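Local coordinates for protein BauA (Acinetobacter baumannii, PDB 6H7F) that probably takes up ferric acinetobactin through the outer membrane as a TonB-dependent siderophore receptor, at residues Gly95-Trp100 / Asn218-Glu223; Val254-Asn259 / Pro685-Leu690; Glu284-Gly289 / Thr312-Tyr317. All blocks are in the same frame, centred on the assembly; numbering follows the deposited sequence. Where two conformers were deposited one is given.

Overall arrangement
All three contacts belong to a plugged beta-barrel. Interaction 1 joins the plug loop 95-100 to the start of barrel strand 221-234 and is partly buried. Interaction 2 is buried and brings two loop regions together beside the bound siderophore. Interaction 3 is a strand pair of the barrel wall, with one buried face and one more exposed face. Chemistry follows place. Polar side chains hold the plug in interaction 1. Mixed backbone and side-chain bonds fasten the loops in interaction 2. A regular backbone ladder carries interaction 3. Interactions 1 and 2 touch through Gly98 and Thr255, while Trp100, Arg256, Leu687, Tyr315 and Tyr317 meet at the ligands.

Interaction 1 (Gly95-Trp100 / Asn218-Glu223); sequences GASGGW and NDQSKE. With FV8 ((4~{S},5~{R})-2-[2,3-bis(oxidanyl)phenyl]-~{N}-[2-(1~{H}-imidazol-4-yl)ethyl]-5-methyl-~{N}-oxidanyl-4,5-dihydro-1,3-oxazole-4-carboxamide), chain E.
Ser97 of the plug loop meets Gln220, just before barrel strand 221-234, and Lys222 on it, a plug-to-barrel contact of a TonB-dependent receptor. The Ser97 hydroxyl has two partners. OG donates to Gln220 OE1 at 2.7 Å and lies in the plane of that carbonyl. It also accepts from Lys222 NZ at 3.0 Å. The other end of the Gln220 amide returns to the loop backbone, with NE2 donating to Ser97 O at 3.0 Å. This donor stands above the Ser97 carbonyl plane. Ser97 thus holds both ends of the amide and fixes its rotation. Gln220 reaches it with an extended chain, CG lying opposite the backbone N (chi1 -176°). Gly98 has positive phi and no side chain, and Gln220 NE2 comes to 3.6 Å from its CA. A water accepts from Gly98 N at 2.7 Å and from Lys222 NZ, bridging loop and strand. At the end of the loop Trp100 turns one ring face to the ligand's ethyl linker, with CZ3 3.6 Å from FV8 CAK. Gln220 NE2 also bonds to Gly253 O, just beyond strand 238-252. Strand 221-234 itself runs between strands 202-212 and 238-252, antiparallel to both.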
loop_
_atom_site.group_PDB
_atom_site.type_symbol
_atom_site.label_atom_id
_atom_site.label_comp_id
_atom_site.label_asym_id
_atom_site.label_seq_id
_atom_site.Cartn_x
_atom_site.Cartn_y
_atom_site.Cartn_z
ATOM N N GLY A 95 3.912 -19.045 -9.320
ATOM C CA GLY A 95 3.030 -18.063 -8.671
ATOM C C GLY A 95 2.613 -16.930 -9.599
ATOM O O GLY A 95 2.171 -15.889 -9.140
ATOM N N ALA A 96 2.725 -17.140 -10.916
ATOM C CA ALA A 96 2.332 -16.113 -11.879
ATOM C C ALA A 96 0.800 -16.005 -11.922
ATOM O O ALA A 96 0.098 -16.979 -11.684
ATOM C CB ALA A 96 2.902 -16.429 -13.244
ATOM N N SER A 97 0.308 -14.804 -12.251
ATOM C CA SER A 97 -1.103 -14.537 -12.446
ATOM C C SER A 97 -1.459 -14.625 -13.940
ATOM O O SER A 97 -0.836 -13.960 -14.795
ATOM C CB SER A 97 -1.467 -13.178 -11.877
ATOM O OG SER A 97 -2.674 -12.700 -12.437
ATOM N N GLY A 98 -2.510 -15.392 -14.241
ATOM C CA GLY A 98 -3.119 -15.383 -15.578
ATOM C C GLY A 98 -2.243 -16.083 -16.610
ATOM O O GLY A 98 -2.179 -15.684 -17.762
ATOM N N GLY A 99 -1.573 -17.154 -16.187
ATOM C CA GLY A 99 -0.891 -18.069 -17.113
ATOM C C GLY A 99 -1.889 -18.841 -17.964
ATOM O O GLY A 99 -3.089 -18.786 -17.714
ATOM N N TRP A 100 -1.385 -19.559 -18.976
ATOM C CA TRP A 100 -2.239 -20.358 -19.838
ATOM C C TRP A 100 -2.595 -21.691 -19.148
ATOM O O TRP A 100 -3.461 -22.409 -19.628
ATOM C CB TRP A 100 -1.603 -20.571 -21.221
ATOM C CG TRP A 100 -0.190 -21.040 -21.173
ATOM C CD1 TRP A 100 0.931 -20.263 -21.138
ATOM C CD2 TRP A 100 0.263 -22.398 -21.139
ATOM N NE1 TRP A 100 2.049 -21.043 -21.105
ATOM C CE2 TRP A 100 1.674 -22.359 -21.077
ATOM C CE3 TRP A 100 -0.378 -23.639 -21.130
ATOM C CZ2 TRP A 100 2.454 -23.516 -21.035
ATOM C CZ3 TRP A 100 0.393 -24.785 -21.063
ATOM C CH2 TRP A 100 1.785 -24.721 -21.008
ATOM N N ASN A 218 -1.493 -5.462 -15.028
ATOM C CA ASN A 218 -1.847 -4.469 -16.050
ATOM C C ASN A 218 -2.315 -5.199 -17.314
ATOM O O ASN A 218 -1.630 -6.131 -17.809
ATOM C CB ASN A 218 -0.675 -3.558 -16.426
ATOM C CG ASN A 218 -0.140 -2.737 -15.275
ATOM O OD1 ASN A 218 1.058 -2.486 -15.208
ATOM N ND2 ASN A 218 -1.017 -2.275 -14.404
ATOM N N ASP A 219 -3.477 -4.789 -17.814
ATOM C CA ASP A 219 -3.986 -5.162 -19.134
ATOM C C ASP A 219 -4.374 -6.646 -19.181
ATOM O O ASP A 219 -4.471 -7.214 -20.251
ATOM C CB ASP A 219 -2.952 -4.834 -20.209
ATOM C CG ASP A 219 -2.856 -3.345 -20.447
ATOM O OD1 ASP A 219 -3.917 -2.689 -20.397
ATOM O OD2 ASP A 219 -1.729 -2.859 -20.653
ATOM N N GLN A 220 -4.583 -7.246 -18.012
ATOM C CA GLN A 220 -5.011 -8.602 -17.899
ATOM C C GLN A 220 -6.440 -8.623 -17.340
ATOM O O GLN A 220 -6.720 -7.977 -16.322
ATOM C CB GLN A 220 -4.051 -9.355 -16.985
ATOM C CG GLN A 220 -4.348 -10.842 -16.867
ATOM C CD GLN A 220 -3.314 -11.530 -16.009
ATOM O OE1 GLN A 220 -3.431 -11.558 -14.777
ATOM N NE2 GLN A 220 -2.284 -12.073 -16.657
ATOM N N SER A 221 -7.339 -9.362 -18.005
ATOM C CA SER A 221 -8.654 -9.635 -17.439
ATOM C C SER A 221 -8.903 -11.144 -17.385
ATOM O O SER A 221 -8.377 -11.895 -18.189
ATOM C CB SER A 221 -9.735 -8.918 -18.202
ATOM O OG SER A 221 -9.722 -9.331 -19.543
ATOM N N LYS A 222 -9.715 -11.559 -16.414
ATOM C CA LYS A 222 -10.003 -12.957 -16.152
ATOM C C LYS A 222 -11.516 -13.177 -16.123
ATOM O O LYS A 222 -12.221 -12.542 -15.346
ATOM C CB LYS A 222 -9.417 -13.379 -14.807
ATOM C CG LYS A 222 -7.903 -13.449 -14.773
ATOM C CD LYS A 222 -7.381 -13.738 -13.395
ATOM C CE LYS A 222 -5.883 -13.609 -13.306
ATOM N NZ LYS A 222 -5.421 -13.755 -11.907
ATOM N N GLU A 223 -11.981 -14.096 -16.971
ATOM C CA GLU A 223 -13.342 -14.587 -16.986
ATOM C C GLU A 223 -13.347 -16.080 -16.623
ATOM O O GLU A 223 -12.550 -16.881 -17.134
ATOM C CB GLU A 223 -13.961 -14.337 -18.361
ATOM C CG GLU A 223 -15.406 -14.795 -18.470
ATOM C CD GLU A 223 -16.041 -14.538 -19.826
ATOM O OE1 GLU A 223 -15.289 -14.361 -20.819
ATOM O OE2 GLU A 223 -17.281 -14.504 -19.887
HETATM C CAJ FV8 E . 0.102 -27.578 -25.961
HETATM N NAN FV8 E . 0.355 -28.081 -27.163
HETATM C CAI FV8 E . 1.341 -27.310 -27.725
HETATM N NAO FV8 E . 1.722 -26.314 -26.858
HETATM C CAT FV8 E . 0.948 -26.515 -25.784
HETATM C CAK FV8 E . 0.971 -25.683 -24.518
HETATM C CAL FV8 E . 0.371 -24.292 -24.776
HETATM N NAY FV8 E . 1.181 -23.616 -25.785
HETATM O OAE FV8 E . 2.519 -23.910 -25.849
HETATM C C FV8 E . 0.682 -22.712 -26.602
HETATM O O FV8 E . -0.537 -22.387 -26.563
HETATM C CA FV8 E . 1.635 -22.239 -27.542
HETATM N N FV8 E . 2.148 -23.386 -28.357
HETATM C CB FV8 E . 1.050 -21.306 -28.584
HETATM C CG2 FV8 E . 1.851 -19.986 -28.708
HETATM O OG1 FV8 E . 1.207 -21.975 -29.840
HETATM C CAR FV8 E . 1.893 -23.139 -29.659
HETATM C CAV FV8 E . 2.136 -23.993 -30.683
HETATM C CAH FV8 E . 1.696 -23.655 -31.968
HETATM C CAF FV8 E . 1.917 -24.517 -33.057
HETATM C CAG FV8 E . 2.561 -25.754 -32.865
HETATM C CAS FV8 E . 2.982 -26.098 -31.577
HETATM O OAC FV8 E . 3.623 -27.272 -31.291
HETATM C CAU FV8 E . 2.746 -25.219 -30.514
HETATM O OAD FV8 E . 3.174 -25.556 -29.284
HETATM O O HOH W 1 -3.911 -16.512 -12.170
#

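Interaction 2 (Val254-Asn259 / Pro685-Leu690); sequences VTRGVN and PQLTNL. With OPZ (~{N}-[(4~{S},5~{R})-2-[2-(1~{H}-imidazol-4-yl)ethyl]-5-methyl-3-oxidanylidene-1,2-oxazolidin-4-yl]-2,3-bis(oxidanyl)benzamide), chain G; OPV (~{N}-[(4~{S},5~{S})-2-[2-(1~{H}-imidazol-4-yl)ethyl]-5-methyl-3-oxidanylidene-1,2-oxazolidin-4-yl]-2,3-bis(oxidanyl)benzamide), chain F; EDO (1,2-ethanediol), chain O.
Thr688 sets OG1 between its backbone N and carbonyl carbon (chi1 58°), which brings the hydroxyl to Arg256 O. It donates there at 2.7 Å, in the carbonyl plane and on a lone pair. A water donates to the same Arg256 O and to Gln686 O. Asn259 holds CG beside its own backbone N (chi1 -68°). Its OD1 then accepts from Asn689 N at 3.0 Å, nearly in line with the C=O bond. Asn689 turns its own OD1 to Val260 N. Gly257, with positive phi, brings its CA to 3.1 Å from Leu690 O. Next to it Val258 N donates to Leu690 O at 2.8 Å, and Leu690 N returns a bond to Val258 O at 2.9 Å. Arg256 NE is held by Ser321 O, and NH2 donates in the guanidinium plane to OAD of OPZ or OPV at 2.8 Å. These two stereoisomers overlap in place. Leu687 CD1 packs 3.6 Å from OPZ CAU. Val258 stands opposite two residues, Asn689 and Leu690, as in a classic beta bulge, here beside the siderophore site of the receptor.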
loop_
_atom_site.group_PDB
_atom_site.type_symbol
_atom_site.label_atom_id
_atom_site.label_comp_id
_atom_site.label_asym_id
_atom_site.label_seq_id
_atom_site.Cartn_x
_atom_site.Cartn_y
_atom_site.Cartn_z
ATOM N N VAL A 254 -2.854 -12.823 -21.273
ATOM C CA VAL A 254 -2.287 -14.055 -20.698
ATOM C C VAL A 254 -0.769 -13.881 -20.560
ATOM O O VAL A 254 -0.130 -13.225 -21.385
ATOM C CB VAL A 254 -2.635 -15.262 -21.590
ATOM C CG1 VAL A 254 -2.071 -15.092 -22.994
ATOM C CG2 VAL A 254 -2.185 -16.582 -20.974
ATOM N N THR A 255 -0.195 -14.474 -19.517
ATOM C CA THR A 255 1.250 -14.399 -19.286
ATOM C C THR A 255 1.915 -15.694 -19.770
ATOM O O THR A 255 1.516 -16.818 -19.385
ATOM C CB THR A 255 1.569 -14.044 -17.824
ATOM O OG1 THR A 255 2.983 -13.964 -17.672
ATOM C CG2 THR A 255 1.044 -15.042 -16.832
ATOM N N ARG A 256 2.908 -15.527 -20.652
ATOM C CA ARG A 256 3.579 -16.649 -21.333
ATOM C C ARG A 256 5.024 -16.785 -20.835
ATOM O O ARG A 256 5.599 -17.860 -20.879
ATOM C CB ARG A 256 3.557 -16.430 -22.840
ATOM C CG ARG A 256 4.376 -17.448 -23.622
ATOM C CD ARG A 256 3.797 -18.863 -23.625
ATOM N NE ARG A 256 4.562 -19.719 -24.523
ATOM C CZ ARG A 256 4.191 -20.927 -24.931
ATOM N NH1 ARG A 256 3.150 -21.520 -24.368
ATOM N NH2 ARG A 256 4.862 -21.530 -25.906
ATOM N N GLY A 257 5.598 -15.667 -20.371
ATOM C CA GLY A 257 6.930 -15.638 -19.801
ATOM C C GLY A 257 7.985 -15.390 -20.861
ATOM O O GLY A 257 7.664 -15.186 -22.036
ATOM N N VAL A 258 9.249 -15.410 -20.443
ATOM C CA VAL A 258 10.332 -14.870 -21.252
ATOM C C VAL A 258 11.575 -15.728 -21.058
ATOM O O VAL A 258 11.768 -16.338 -20.002
ATOM C CB VAL A 258 10.616 -13.394 -20.904
ATOM C CG1 VAL A 258 9.380 -12.520 -21.054
ATOM C CG2 VAL A 258 11.189 -13.246 -19.516
ATOM N N ASN A 259 12.419 -15.740 -22.084
ATOM C CA ASN A 259 13.656 -16.534 -22.118
ATOM C C ASN A 259 14.867 -15.610 -21.945
ATOM O O ASN A 259 14.843 -14.439 -22.343
ATOM C CB ASN A 259 13.778 -17.320 -23.424
ATOM C CG ASN A 259 12.746 -18.423 -23.535
ATOM O OD1 ASN A 259 12.256 -18.915 -22.519
ATOM N ND2 ASN A 259 12.396 -18.800 -24.760
ATOM N N PRO A 685 8.241 -20.632 -15.138
ATOM C CA PRO A 685 7.027 -21.300 -15.595
ATOM C C PRO A 685 7.333 -22.494 -16.521
ATOM O O PRO A 685 8.505 -22.844 -16.726
ATOM C CB PRO A 685 6.361 -20.163 -16.377
ATOM C CG PRO A 685 7.525 -19.491 -17.065
ATOM C CD PRO A 685 8.654 -19.553 -16.048
ATOM N N GLN A 686 6.283 -23.055 -17.121
ATOM C CA GLN A 686 6.409 -24.058 -18.163
ATOM C C GLN A 686 6.854 -23.383 -19.472
ATOM O O GLN A 686 6.383 -22.293 -19.812
ATOM C CB GLN A 686 5.084 -24.810 -18.301
ATOM C CG GLN A 686 4.783 -25.736 -17.123
ATOM C CD GLN A 686 3.519 -26.545 -17.327
ATOM O OE1 GLN A 686 3.176 -26.915 -18.446
ATOM N NE2 GLN A 686 2.803 -26.824 -16.245
ATOM N N LEU A 687 7.819 -24.022 -20.152
ATOM C CA LEU A 687 8.148 -23.812 -21.593
ATOM C C LEU A 687 9.068 -22.590 -21.785
ATOM O O LEU A 687 9.939 -22.620 -22.636
ATOM C CB LEU A 687 6.856 -23.685 -22.409
ATOM C CG LEU A 687 5.942 -24.915 -22.359
ATOM C CD1 LEU A 687 4.802 -24.790 -23.351
ATOM C CD2 LEU A 687 6.741 -26.207 -22.618
ATOM N N THR A 688 8.875 -21.532 -20.984
ATOM C CA THR A 688 9.789 -20.391 -20.971
ATOM C C THR A 688 10.577 -20.367 -19.652
ATOM O O THR A 688 10.193 -21.020 -18.667
ATOM C CB THR A 688 9.034 -19.080 -21.224
ATOM O OG1 THR A 688 8.012 -18.916 -20.240
ATOM C CG2 THR A 688 8.405 -19.019 -22.600
ATOM N N ASN A 689 11.665 -19.590 -19.644
ATOM C CA ASN A 689 12.643 -19.571 -18.547
ATOM C C ASN A 689 12.083 -18.840 -17.310
ATOM O O ASN A 689 12.334 -19.267 -16.190
ATOM C CB ASN A 689 13.943 -18.891 -18.973
ATOM C CG ASN A 689 14.660 -19.590 -20.107
ATOM O OD1 ASN A 689 15.403 -18.941 -20.850
ATOM N ND2 ASN A 689 14.508 -20.913 -20.196
ATOM N N LEU A 690 11.381 -17.717 -17.517
ATOM C CA LEU A 690 11.039 -16.762 -16.411
ATOM C C LEU A 690 9.625 -16.217 -16.595
ATOM O O LEU A 690 9.185 -15.961 -17.702
ATOM C CB LEU A 690 12.016 -15.580 -16.387
ATOM C CG LEU A 690 13.497 -15.901 -16.174
ATOM C CD1 LEU A 690 14.328 -14.628 -16.256
ATOM C CD2 LEU A 690 13.731 -16.570 -14.839
HETATM C CAJ OPZ G . 4.305 -33.506 -25.620
HETATM N NAM OPZ G . 5.175 -33.749 -26.608
HETATM C CAI OPZ G . 4.476 -33.944 -27.733
HETATM N NAO OPZ G . 3.172 -33.820 -27.448
HETATM C CAT OPZ G . 3.078 -33.549 -26.147
HETATM C CAK OPZ G . 1.748 -33.322 -25.370
HETATM C CAL OPZ G . 1.387 -31.822 -25.335
HETATM N NAY OPZ G . 2.611 -31.002 -25.052
HETATM C C OPZ G . 3.376 -30.302 -25.902
HETATM O O OPZ G . 3.190 -30.227 -27.118
HETATM O OG1 OPZ G . 3.252 -30.865 -23.646
HETATM C CB OPZ G . 4.044 -29.694 -23.767
HETATM C CG2 OPZ G . 3.169 -28.468 -23.491
HETATM C CA OPZ G . 4.484 -29.759 -25.236
HETATM N N OPZ G . 4.895 -28.434 -25.746
HETATM C CAQ OPZ G . 6.198 -28.147 -25.852
HETATM O OAB OPZ G . 7.064 -28.908 -25.443
HETATM C CAV OPZ G . 6.531 -26.861 -26.284
HETATM C CAH OPZ G . 7.868 -26.429 -26.273
HETATM C CAF OPZ G . 8.199 -25.132 -26.675
HETATM C CAG OPZ G . 7.189 -24.243 -27.073
HETATM C CAS OPZ G . 5.866 -24.681 -27.066
HETATM O OAD OPZ G . 4.823 -23.923 -27.445
HETATM C CAU OPZ G . 5.556 -25.966 -26.676
HETATM O OAE OPZ G . 4.255 -26.353 -26.696
HETATM C CAJ OPV F . 5.180 -33.443 -26.509
HETATM N NAM OPV F . 5.683 -33.929 -27.645
HETATM C CAI OPV F . 4.664 -34.233 -28.456
HETATM N NAO OPV F . 3.524 -33.937 -27.826
HETATM C CAT OPV F . 3.857 -33.450 -26.635
HETATM C CAK OPV F . 2.857 -32.978 -25.557
HETATM C CAL OPV F . 2.629 -31.458 -25.656
HETATM N NAY OPV F . 3.764 -30.667 -25.056
HETATM C C OPV F . 4.932 -30.421 -25.649
HETATM O O OPV F . 5.228 -30.799 -26.782
HETATM O OG1 OPV F . 3.788 -29.992 -23.649
HETATM C CB OPV F . 5.166 -29.623 -23.456
HETATM C CG2 OPV F . 5.881 -30.635 -22.555
HETATM C CA OPV F . 5.760 -29.619 -24.874
HETATM N N OPV F . 5.767 -28.247 -25.441
HETATM C CAQ OPV F . 6.905 -27.728 -25.914
HETATM O OAB OPV F . 7.975 -28.313 -25.794
HETATM C CAV OPV F . 6.900 -26.409 -26.386
HETATM C CAH OPV F . 8.151 -25.774 -26.448
HETATM C CAF OPV F . 8.268 -24.447 -26.879
HETATM C CAG OPV F . 7.122 -23.732 -27.259
HETATM C CAS OPV F . 5.883 -24.363 -27.193
HETATM O OAD OPV F . 4.727 -23.778 -27.546
HETATM C CAU OPV F . 5.765 -25.669 -26.767
HETATM O OAE OPV F . 4.496 -26.193 -26.757
HETATM C C1 EDO O . 20.335 -20.312 -21.059
HETATM O O1 EDO O . 20.883 -21.104 -20.013
HETATM C C2 EDO O . 18.896 -20.735 -21.212
HETATM O O2 EDO O . 18.178 -20.401 -20.015
HETATM O O HOH W 2 4.590 -20.107 -19.938
HETATM O O HOH W 3 10.326 -21.173 -25.068
#

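Interaction 3 (Glu284-Gly289 / Thr312-Tyr317); sequences ETKDKG and TTEYKY. With FV8 ((4~{S},5~{R})-2-[2,3-bis(oxidanyl)phenyl]-~{N}-[2-(1~{H}-imidazol-4-yl)ethyl]-5-methyl-~{N}-oxidanyl-4,5-dihydro-1,3-oxazole-4-carboxamide), chain E; C8E ((hydroxyethyloxy)tri(ethyloxy)octane), chain H.
Tyr315, paired with Thr285 across the strands, presents the edge of its ring to the siderophore. FV8 O lies in the ring plane there, and Tyr315 OH donates to it at 2.7 Å. The rings of Phe341 and Tyr128 also meet Tyr315, the first nearly parallel to it and the second nearly perpendicular. Tyr317 has FV8 C over one face, and its CE1 lies 3.5 Å from FV8 CG2. Its OH is tied to Ala320 O. On the sheet face of Thr285 and Tyr315, Asp287 and Thr313 stand next to each other. Thr313 OG1 donates to Asp287 OD1 at 2.6 Å, nearly in line with the C-O bond. Phe127 N of the plug also bonds to OD1, so the buried carboxylate oxygen is shared by barrel and plug. The other face carries Glu284, Lys286, Lys288, Thr312, Glu314 and Lys316. Lys286 CD passes 3.8 Å from Glu314 OE1, but NZ stays 4.8 Å from that oxygen. Any attraction there is probably modest. The detergent touches Thr312, its C10 lying 3.6 Å from CG2. Six backbone bonds link Glu284 with Lys316, Lys286 with Glu314 and Lys288 with Thr312. This is the ladder of an antiparallel beta hairpin in the wall of a TonB-dependent receptor barrel.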
loop_
_atom_site.group_PDB
_atom_site.type_symbol
_atom_site.label_atom_id
_atom_site.label_comp_id
_atom_site.label_asym_id
_atom_site.label_seq_id
_atom_site.Cartn_x
_atom_site.Cartn_y
_atom_site.Cartn_z
ATOM N N GLU A 284 -8.210 -19.195 -23.968
ATOM C CA GLU A 284 -9.531 -19.657 -23.563
ATOM C C GLU A 284 -9.569 -21.191 -23.595
ATOM O O GLU A 284 -9.112 -21.816 -24.555
ATOM C CB GLU A 284 -10.586 -19.089 -24.500
ATOM C CG GLU A 284 -11.998 -19.324 -24.025
ATOM C CD GLU A 284 -13.036 -18.853 -25.022
ATOM O OE1 GLU A 284 -13.254 -19.589 -26.023
ATOM O OE2 GLU A 284 -13.582 -17.722 -24.824
ATOM N N THR A 285 -10.110 -21.776 -22.525
ATOM C CA THR A 285 -10.361 -23.200 -22.433
ATOM C C THR A 285 -11.822 -23.416 -22.028
ATOM O O THR A 285 -12.276 -22.875 -21.017
ATOM C CB THR A 285 -9.392 -23.877 -21.455
ATOM O OG1 THR A 285 -8.061 -23.490 -21.794
ATOM C CG2 THR A 285 -9.483 -25.386 -21.484
ATOM N N LYS A 286 -12.549 -24.184 -22.847
ATOM C CA LYS A 286 -13.879 -24.708 -22.483
ATOM C C LYS A 286 -13.743 -26.194 -22.141
ATOM O O LYS A 286 -13.208 -26.976 -22.930
ATOM C CB LYS A 286 -14.869 -24.529 -23.637
ATOM C CG LYS A 286 -15.269 -23.094 -23.946
ATOM C CD LYS A 286 -15.930 -22.932 -25.300
ATOM C CE LYS A 286 -16.245 -21.488 -25.628
ATOM N NZ LYS A 286 -17.284 -21.382 -26.680
ATOM N N ASP A 287 -14.208 -26.561 -20.952
ATOM C CA ASP A 287 -14.146 -27.912 -20.463
ATOM C C ASP A 287 -15.557 -28.332 -20.050
ATOM O O ASP A 287 -16.236 -27.599 -19.329
ATOM C CB ASP A 287 -13.175 -28.048 -19.284
ATOM C CG ASP A 287 -11.711 -27.955 -19.681
ATOM O OD1 ASP A 287 -11.143 -28.998 -20.101
ATOM O OD2 ASP A 287 -11.145 -26.845 -19.564
ATOM N N LYS A 288 -15.964 -29.512 -20.538
ATOM C CA LYS A 288 -17.216 -30.182 -20.189
ATOM C C LYS A 288 -16.891 -31.617 -19.794
ATOM O O LYS A 288 -16.143 -32.297 -20.498
ATOM C CB LYS A 288 -18.168 -30.190 -21.385
ATOM C CG LYS A 288 -18.767 -28.838 -21.744
ATOM C CD LYS A 288 -19.134 -28.691 -23.204
ATOM C CE LYS A 288 -19.635 -27.304 -23.541
ATOM N NZ LYS A 288 -20.265 -27.262 -24.881
ATOM N N GLY A 289 -17.434 -32.056 -18.662
ATOM C CA GLY A 289 -17.209 -33.411 -18.180
ATOM C C GLY A 289 -18.430 -33.983 -17.467
ATOM O O GLY A 289 -19.269 -33.247 -16.895
ATOM N N THR A 312 -14.605 -33.149 -22.707
ATOM C CA THR A 312 -14.065 -32.488 -23.865
ATOM C C THR A 312 -13.356 -31.216 -23.399
ATOM O O THR A 312 -13.772 -30.570 -22.436
ATOM C CB THR A 312 -15.159 -32.168 -24.901
ATOM O OG1 THR A 312 -16.134 -31.325 -24.275
ATOM C CG2 THR A 312 -15.829 -33.413 -25.443
ATOM N N THR A 313 -12.280 -30.889 -24.106
ATOM C CA THR A 313 -11.518 -29.701 -23.926
ATOM C C THR A 313 -11.403 -29.005 -25.279
ATOM O O THR A 313 -11.033 -29.651 -26.268
ATOM C CB THR A 313 -10.137 -30.035 -23.350
ATOM O OG1 THR A 313 -10.321 -30.518 -22.020
ATOM C CG2 THR A 313 -9.194 -28.853 -23.337
ATOM N N GLU A 314 -11.728 -27.708 -25.308
ATOM C CA GLU A 314 -11.357 -26.807 -26.409
ATOM C C GLU A 314 -10.428 -25.713 -25.872
ATOM O O GLU A 314 -10.834 -24.904 -25.043
ATOM C CB GLU A 314 -12.598 -26.191 -27.055
ATOM C CG GLU A 314 -13.616 -27.219 -27.534
ATOM C CD GLU A 314 -14.966 -26.650 -27.967
ATOM O OE1 GLU A 314 -15.100 -25.414 -28.061
ATOM O OE2 GLU A 314 -15.880 -27.442 -28.195
ATOM N N TYR A 315 -9.174 -25.744 -26.328
ATOM C CA TYR A 315 -8.134 -24.766 -25.996
ATOM C C TYR A 315 -7.859 -23.881 -27.209
ATOM O O TYR A 315 -7.710 -24.385 -28.341
ATOM C CB TYR A 315 -6.831 -25.467 -25.613
ATOM C CG TYR A 315 -5.647 -24.570 -25.331
ATOM C CD1 TYR A 315 -5.375 -24.121 -24.052
ATOM C CD2 TYR A 315 -4.760 -24.217 -26.334
ATOM C CE1 TYR A 315 -4.272 -23.328 -23.777
ATOM C CE2 TYR A 315 -3.643 -23.450 -26.076
ATOM C CZ TYR A 315 -3.398 -22.998 -24.790
ATOM O OH TYR A 315 -2.304 -22.224 -24.532
ATOM N N LYS A 316 -7.772 -22.574 -26.955
ATOM C CA LYS A 316 -7.382 -21.585 -27.975
ATOM C C LYS A 316 -6.434 -20.556 -27.357
ATOM O O LYS A 316 -6.707 -20.022 -26.272
ATOM C CB LYS A 316 -8.618 -20.891 -28.545
ATOM C CG LYS A 316 -9.539 -21.776 -29.374
ATOM C CD LYS A 316 -10.915 -21.143 -29.606
ATOM C CE LYS A 316 -11.647 -21.678 -30.816
ATOM N NZ LYS A 316 -11.685 -23.157 -30.822
ATOM N N TYR A 317 -5.335 -20.281 -28.061
ATOM C CA TYR A 317 -4.323 -19.329 -27.612
ATOM C C TYR A 317 -3.863 -18.491 -28.801
ATOM O O TYR A 317 -3.484 -19.027 -29.849
ATOM C CB TYR A 317 -3.135 -20.050 -26.968
ATOM C CG TYR A 317 -2.020 -19.149 -26.482
ATOM C CD1 TYR A 317 -1.142 -18.536 -27.358
ATOM C CD2 TYR A 317 -1.803 -18.960 -25.134
ATOM C CE1 TYR A 317 -0.103 -17.730 -26.908
ATOM C CE2 TYR A 317 -0.772 -18.162 -24.664
ATOM C CZ TYR A 317 0.088 -17.539 -25.550
ATOM O OH TYR A 317 1.112 -16.754 -25.062
HETATM C CAJ FV8 E . 0.102 -27.578 -25.961
HETATM N NAN FV8 E . 0.355 -28.081 -27.163
HETATM C CAI FV8 E . 1.341 -27.310 -27.725
HETATM N NAO FV8 E . 1.722 -26.314 -26.858
HETATM C CAT FV8 E . 0.948 -26.515 -25.784
HETATM C CAK FV8 E . 0.971 -25.683 -24.518
HETATM C CAL FV8 E . 0.371 -24.292 -24.776
HETATM N NAY FV8 E . 1.181 -23.616 -25.785
HETATM O OAE FV8 E . 2.519 -23.910 -25.849
HETATM C C FV8 E . 0.682 -22.712 -26.602
HETATM O O FV8 E . -0.537 -22.387 -26.563
HETATM C CA FV8 E . 1.635 -22.239 -27.542
HETATM N N FV8 E . 2.148 -23.386 -28.357
HETATM C CB FV8 E . 1.050 -21.306 -28.584
HETATM C CG2 FV8 E . 1.851 -19.986 -28.708
HETATM O OG1 FV8 E . 1.207 -21.975 -29.840
HETATM C CAR FV8 E . 1.893 -23.139 -29.659
HETATM C CAV FV8 E . 2.136 -23.993 -30.683
HETATM C CAH FV8 E . 1.696 -23.655 -31.968
HETATM C CAF FV8 E . 1.917 -24.517 -33.057
HETATM C CAG FV8 E . 2.561 -25.754 -32.865
HETATM C CAS FV8 E . 2.982 -26.098 -31.577
HETATM O OAC FV8 E . 3.623 -27.272 -31.291
HETATM C CAU FV8 E . 2.746 -25.219 -30.514
HETATM O OAD FV8 E . 3.174 -25.556 -29.284
HETATM C C1 C8E H . -24.251 -29.570 -16.385
HETATM C C2 C8E H . -23.608 -29.373 -17.736
HETATM C C3 C8E H . -23.714 -30.640 -18.588
HETATM C C4 C8E H . -22.538 -30.825 -19.566
HETATM C C5 C8E H . -22.041 -32.277 -19.591
HETATM C C6 C8E H . -21.413 -32.653 -20.940
HETATM C C7 C8E H . -20.747 -34.047 -20.925
HETATM C C8 C8E H . -19.441 -34.071 -21.744
HETATM O O9 C8E H . -19.402 -35.209 -22.607
HETATM C C10 C8E H . -18.700 -34.995 -23.846
HETATM C C11 C8E H . -19.342 -35.712 -25.049
HETATM O O HOH W 4 -11.992 -22.438 -26.279
HETATM O O HOH W 5 -15.292 -28.633 -24.446
#